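Long-range contact in Mlr6093 protein (PDB 2QJ8), which probably acts as a zinc-dependent hydrolase of the aspartoacylase family, cleaving linear amide or ester bonds: residues T99-G112 against S117-L131. Sequence-based numbering, arbitrary orientation. Where two conformers were deposited one is given.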
loop_
_atom_site.group_PDB
_atom_site.type_symbol
_atom_site.label_atom_id
_atom_site.label_comp_id
_atom_site.label_asym_id
_atom_site.label_seq_id
_atom_site.Cartn_x
_atom_site.Cartn_y
_atom_site.Cartn_z
ATOM N N THR A 99 10.391 14.186 -2.202
ATOM C CA THR A 99 11.138 14.845 -1.160
ATOM C C THR A 99 10.237 15.829 -0.399
ATOM O O THR A 99 9.675 16.741 -1.004
ATOM C CB THR A 99 12.342 15.568 -1.762
ATOM O OG1 THR A 99 13.057 14.660 -2.598
ATOM C CG2 THR A 99 13.269 16.129 -0.671
ATOM N N PRO A 100 10.067 15.621 0.924
ATOM C CA PRO A 100 9.187 16.512 1.666
ATOM C C PRO A 100 9.654 17.967 1.802
ATOM O O PRO A 100 8.805 18.852 1.931
ATOM C CB PRO A 100 9.106 15.842 3.040
ATOM C CG PRO A 100 10.352 15.070 3.159
ATOM C CD PRO A 100 10.620 14.564 1.792
ATOM N N ILE A 101 10.963 18.224 1.754
ATOM C CA ILE A 101 11.469 19.600 1.918
ATOM C C ILE A 101 11.157 20.517 0.741
ATOM O O ILE A 101 10.657 21.633 0.938
ATOM C CB ILE A 101 12.997 19.621 2.198
ATOM C CG1 ILE A 101 13.267 18.995 3.576
ATOM C CG2 ILE A 101 13.553 21.045 2.182
ATOM C CD1 ILE A 101 14.721 18.975 3.952
ATOM N N ASP A 102 11.456 20.042 -0.472
ATOM C CA ASP A 102 11.271 20.844 -1.703
ATOM C C ASP A 102 10.116 20.408 -2.614
ATOM O O ASP A 102 9.844 21.079 -3.606
ATOM C CB ASP A 102 12.601 20.962 -2.493
ATOM C CG ASP A 102 13.150 19.640 -2.973
ATOM O OD1 ASP A 102 12.564 18.593 -2.695
ATOM O OD2 ASP A 102 14.223 19.642 -3.605
ATOM N N GLY A 103 9.472 19.285 -2.296
ATOM C CA GLY A 103 8.359 18.751 -3.092
ATOM C C GLY A 103 8.762 18.090 -4.400
ATOM O O GLY A 103 7.885 17.637 -5.134
ATOM N N LYS A 104 10.069 17.952 -4.670
ATOM C CA LYS A 104 10.543 17.456 -5.960
ATOM C C LYS A 104 10.765 15.960 -5.978
ATOM O O LYS A 104 11.127 15.322 -4.978
ATOM C CB LYS A 104 11.826 18.188 -6.411
ATOM C CG LYS A 104 11.700 19.717 -6.454
ATOM C CD LYS A 104 12.990 20.459 -6.855
ATOM C CE LYS A 104 12.725 21.958 -6.866
ATOM N NZ LYS A 104 13.950 22.804 -6.996
ATOM N N ASN A 105 10.504 15.400 -7.143
ATOM C CA ASN A 105 10.752 13.998 -7.457
ATOM C C ASN A 105 12.205 13.982 -7.874
ATOM O O ASN A 105 12.588 14.537 -8.915
ATOM C CB ASN A 105 9.793 13.545 -8.557
ATOM C CG ASN A 105 10.053 12.138 -9.076
ATOM O OD1 ASN A 105 11.017 11.447 -8.726
ATOM N ND2 ASN A 105 9.137 11.691 -9.904
ATOM N N LEU A 106 13.010 13.396 -7.000
ATOM C CA LEU A 106 14.458 13.315 -7.122
ATOM C C LEU A 106 14.944 12.780 -8.478
ATOM O O LEU A 106 15.936 13.271 -9.033
ATOM C CB LEU A 106 15.006 12.465 -5.953
ATOM C CG LEU A 106 16.487 12.100 -5.905
ATOM C CD1 LEU A 106 17.302 13.372 -5.871
ATOM C CD2 LEU A 106 16.796 11.208 -4.683
ATOM N N ASN A 107 14.241 11.778 -8.976
ATOM C CA ASN A 107 14.532 11.164 -10.263
ATOM C C ASN A 107 14.371 12.155 -11.418
ATOM O O ASN A 107 15.294 12.254 -12.240
ATOM C CB ASN A 107 13.666 9.910 -10.456
ATOM C CG ASN A 107 14.013 9.127 -11.712
ATOM O OD1 ASN A 107 13.683 9.535 -12.828
ATOM N ND2 ASN A 107 14.621 7.960 -11.528
ATOM N N ARG A 108 13.268 12.920 -11.454
ATOM C CA ARG A 108 13.072 13.864 -12.575
ATOM C C ARG A 108 13.995 15.080 -12.566
ATOM O O ARG A 108 14.137 15.731 -13.613
ATOM C CB ARG A 108 11.609 14.303 -12.852
ATOM C CG ARG A 108 10.849 14.930 -11.719
ATOM C CD ARG A 108 9.671 15.837 -12.155
ATOM N NE ARG A 108 8.683 16.003 -11.072
ATOM C CZ ARG A 108 8.822 16.753 -9.964
ATOM N NH1 ARG A 108 9.934 17.460 -9.703
ATOM N NH2 ARG A 108 7.832 16.769 -9.066
ATOM N N VAL A 109 14.664 15.374 -11.440
ATOM C CA VAL A 109 15.590 16.536 -11.381
ATOM C C VAL A 109 17.049 16.251 -11.787
ATOM O O VAL A 109 17.813 17.197 -11.918
ATOM C CB VAL A 109 15.569 17.238 -10.007
ATOM C CG1 VAL A 109 14.121 17.539 -9.595
ATOM C CG2 VAL A 109 16.284 16.428 -8.974
ATOM N N PHE A 110 17.441 14.987 -11.997
ATOM C CA PHE A 110 18.824 14.653 -12.440
ATOM C C PHE A 110 19.189 15.418 -13.708
ATOM O O PHE A 110 18.332 15.581 -14.557
ATOM C CB PHE A 110 19.034 13.144 -12.707
ATOM C CG PHE A 110 19.529 12.372 -11.514
ATOM C CD1 PHE A 110 18.663 12.081 -10.469
ATOM C CD2 PHE A 110 20.823 11.907 -11.465
ATOM C CE1 PHE A 110 19.076 11.372 -9.368
ATOM C CE2 PHE A 110 21.272 11.173 -10.384
ATOM C CZ PHE A 110 20.394 10.903 -9.316
ATOM N N PRO A 111 20.451 15.891 -13.833
ATOM C CA PRO A 111 21.590 15.721 -12.939
ATOM C C PRO A 111 21.667 16.715 -11.751
ATOM O O PRO A 111 22.712 16.815 -11.118
ATOM C CB PRO A 111 22.765 15.905 -13.906
ATOM C CG PRO A 111 22.286 17.051 -14.761
ATOM C CD PRO A 111 20.800 16.798 -14.946
ATOM N N GLY A 112 20.590 17.424 -11.432
ATOM C CA GLY A 112 20.607 18.423 -10.359
ATOM C C GLY A 112 21.601 19.567 -10.512
ATOM O O GLY A 112 22.063 19.865 -11.615
ATOM N N SER A 117 17.955 23.265 -4.601
ATOM C CA SER A 117 17.236 22.742 -3.434
ATOM C C SER A 117 17.752 21.321 -3.043
ATOM O O SER A 117 18.527 20.717 -3.783
ATOM C CB SER A 117 15.762 22.684 -3.776
ATOM O OG SER A 117 15.618 21.755 -4.822
ATOM N N VAL A 118 17.289 20.762 -1.920
ATOM C CA VAL A 118 17.827 19.457 -1.434
ATOM C C VAL A 118 17.791 18.338 -2.485
ATOM O O VAL A 118 18.793 17.680 -2.675
ATOM C CB VAL A 118 17.231 18.976 -0.056
ATOM C CG1 VAL A 118 15.734 18.615 -0.159
ATOM C CG2 VAL A 118 18.053 17.794 0.486
ATOM N N SER A 119 16.672 18.150 -3.184
ATOM C CA SER A 119 16.578 17.111 -4.239
ATOM C C SER A 119 17.643 17.266 -5.332
ATOM O O SER A 119 18.255 16.282 -5.762
ATOM C CB SER A 119 15.201 17.090 -4.896
ATOM O OG SER A 119 14.197 17.013 -3.909
ATOM N N GLU A 120 17.879 18.513 -5.716
ATOM C CA GLU A 120 18.876 18.880 -6.727
ATOM C C GLU A 120 20.312 18.637 -6.259
ATOM O O GLU A 120 21.156 18.226 -7.066
ATOM C CB GLU A 120 18.714 20.349 -7.122
ATOM C CG GLU A 120 17.340 20.721 -7.664
ATOM C CD GLU A 120 17.283 22.167 -8.002
ATOM O OE1 GLU A 120 17.711 22.526 -9.117
ATOM O OE2 GLU A 120 16.802 22.951 -7.163
ATOM N N ARG A 121 20.593 18.897 -4.970
ATOM C CA ARG A 121 21.923 18.603 -4.395
ATOM C C ARG A 121 22.163 17.092 -4.270
ATOM O O ARG A 121 23.296 16.635 -4.469
ATOM C CB ARG A 121 22.148 19.297 -3.041
ATOM C CG ARG A 121 22.021 20.823 -3.103
ATOM C CD ARG A 121 22.593 21.536 -1.857
ATOM N NE ARG A 121 21.951 21.123 -0.610
ATOM C CZ ARG A 121 20.743 21.495 -0.196
ATOM N NH1 ARG A 121 19.985 22.291 -0.918
ATOM N NH2 ARG A 121 20.283 21.057 0.964
ATOM N N ILE A 122 21.117 16.318 -3.944
ATOM C CA ILE A 122 21.242 14.853 -3.890
ATOM C C ILE A 122 21.586 14.315 -5.279
ATOM O O ILE A 122 22.516 13.513 -5.413
ATOM C CB ILE A 122 19.969 14.140 -3.347
ATOM C CG1 ILE A 122 19.737 14.531 -1.866
ATOM C CG2 ILE A 122 20.121 12.544 -3.475
ATOM C CD1 ILE A 122 18.359 14.256 -1.351
ATOM N N ALA A 123 20.845 14.785 -6.287
ATOM C CA ALA A 123 21.025 14.381 -7.682
ATOM C C ALA A 123 22.436 14.768 -8.168
ATOM O O ALA A 123 23.106 13.952 -8.789
ATOM C CB ALA A 123 19.936 15.003 -8.572
ATOM N N ASP A 124 22.879 15.986 -7.851
ATOM C CA ASP A 124 24.231 16.454 -8.148
ATOM C C ASP A 124 25.348 15.603 -7.522
ATOM O O ASP A 124 26.336 15.337 -8.202
ATOM C CB ASP A 124 24.371 17.905 -7.717
ATOM C CG ASP A 124 25.744 18.464 -7.996
ATOM O OD1 ASP A 124 26.097 18.658 -9.168
ATOM O OD2 ASP A 124 26.470 18.684 -7.022
ATOM N N ALA A 125 25.162 15.153 -6.267
ATOM C CA ALA A 125 26.125 14.325 -5.550
ATOM C C ALA A 125 26.288 12.964 -6.198
ATOM O O ALA A 125 27.409 12.501 -6.353
ATOM C CB ALA A 125 25.693 14.131 -4.073
ATOM N N ILE A 126 25.167 12.339 -6.570
ATOM C CA ILE A 126 25.149 11.031 -7.238
ATOM C C ILE A 126 25.778 11.140 -8.631
ATOM O O ILE A 126 26.540 10.256 -9.054
ATOM C CB ILE A 126 23.687 10.456 -7.322
ATOM C CG1 ILE A 126 23.172 10.106 -5.912
ATOM C CG2 ILE A 126 23.616 9.229 -8.225
ATOM C CD1 ILE A 126 21.651 9.944 -5.819
ATOM N N SER A 127 25.442 12.219 -9.321
ATOM C CA SER A 127 25.920 12.508 -10.670
ATOM C C SER A 127 27.404 12.821 -10.755
ATOM O O SER A 127 28.044 12.444 -11.735
ATOM C CB SER A 127 25.114 13.653 -11.292
ATOM O OG SER A 127 23.730 13.313 -11.340
ATOM N N ARG A 128 27.947 13.514 -9.757
ATOM C CA ARG A 128 29.375 13.808 -9.727
ATOM C C ARG A 128 30.253 12.657 -9.209
ATOM O O ARG A 128 31.345 12.435 -9.746
ATOM C CB ARG A 128 29.640 15.112 -8.973
ATOM C CG ARG A 128 29.261 16.319 -9.793
ATOM C CD ARG A 128 29.111 17.583 -8.998
ATOM N NE ARG A 128 30.326 17.969 -8.274
ATOM C CZ ARG A 128 30.414 18.998 -7.417
ATOM N NH1 ARG A 128 29.356 19.760 -7.165
ATOM N NH2 ARG A 128 31.573 19.270 -6.796
ATOM N N LEU A 129 29.760 11.898 -8.227
ATOM C CA LEU A 129 30.547 10.854 -7.566
ATOM C C LEU A 129 30.320 9.402 -7.948
ATOM O O LEU A 129 31.235 8.588 -7.791
ATOM C CB LEU A 129 30.373 10.997 -6.049
ATOM C CG LEU A 129 30.992 12.314 -5.557
ATOM C CD1 LEU A 129 30.313 12.836 -4.357
ATOM C CD2 LEU A 129 32.498 12.099 -5.337
ATOM N N LEU A 130 29.119 9.052 -8.387
ATOM C CA LEU A 130 28.801 7.634 -8.653
ATOM C C LEU A 130 28.585 7.334 -10.119
ATOM O O LEU A 130 29.164 6.385 -10.634
ATOM C CB LEU A 130 27.588 7.212 -7.830
ATOM C CG LEU A 130 27.658 7.385 -6.302
ATOM C CD1 LEU A 130 26.328 6.876 -5.689
ATOM C CD2 LEU A 130 28.821 6.634 -5.664
ATOM N N LEU A 131 27.824 8.177 -10.809
ATOM C CA LEU A 131 27.546 7.957 -12.230
ATOM C C LEU A 131 28.762 7.853 -13.137
ATOM O O LEU A 131 28.750 7.012 -14.027
ATOM C CB LEU A 131 26.556 8.989 -12.781
ATOM C CG LEU A 131 25.173 8.993 -12.144
ATOM C CD1 LEU A 131 24.281 9.892 -12.986
ATOM C CD2 LEU A 131 24.603 7.593 -12.032
HETATM O O HOH W 1 25.050 17.884 -11.722
#
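D102 meets the first turn of helix 118-129 with its carboxylate, and following it outward shows why aspartate suits the place. D102 CB lies 3.8 Å from S117 CB; with CG between the backbone N and the carbonyl carbon (chi1 62°), D102 CG comes up to S119 OG. D102 OD2 accepts from S119 N at 2.9 Å (N-H...O 150°), above the carboxylate plane; D102 OD1 takes the K104 N-H in an Asx turn. The S117 and S119 hydroxyls join the carboxylate in a hydrogen-bonding network, which T99 OG1 extends through S119 OG. A short acid thus ties its own loop to the helix start, whose dipole probably favours the negative charge. Extended K104 reaches a salt bridge with E120 OE2, its hydrogen bond weak.

Farther along, L106 CD1 packs on I122 CB and V109 CG2 on A123 CB. The small A123 methyl also makes a CH-pi contact over one F110 ring face, while I126 CG2 meets the ring edge in plane. G112 CA makes a CA-H...O contact with E120 O (3.3 Å); positive phi favours glycine, and a CB would run into that oxygen.

Within the succinylglutamate desuccinylase/aspartoacylase catalytic domain, the loop after helix 89-94 lies along helix 118-129; strand 16-24 packs against A125 and I126, and helix 190-197 touches F110 and L131.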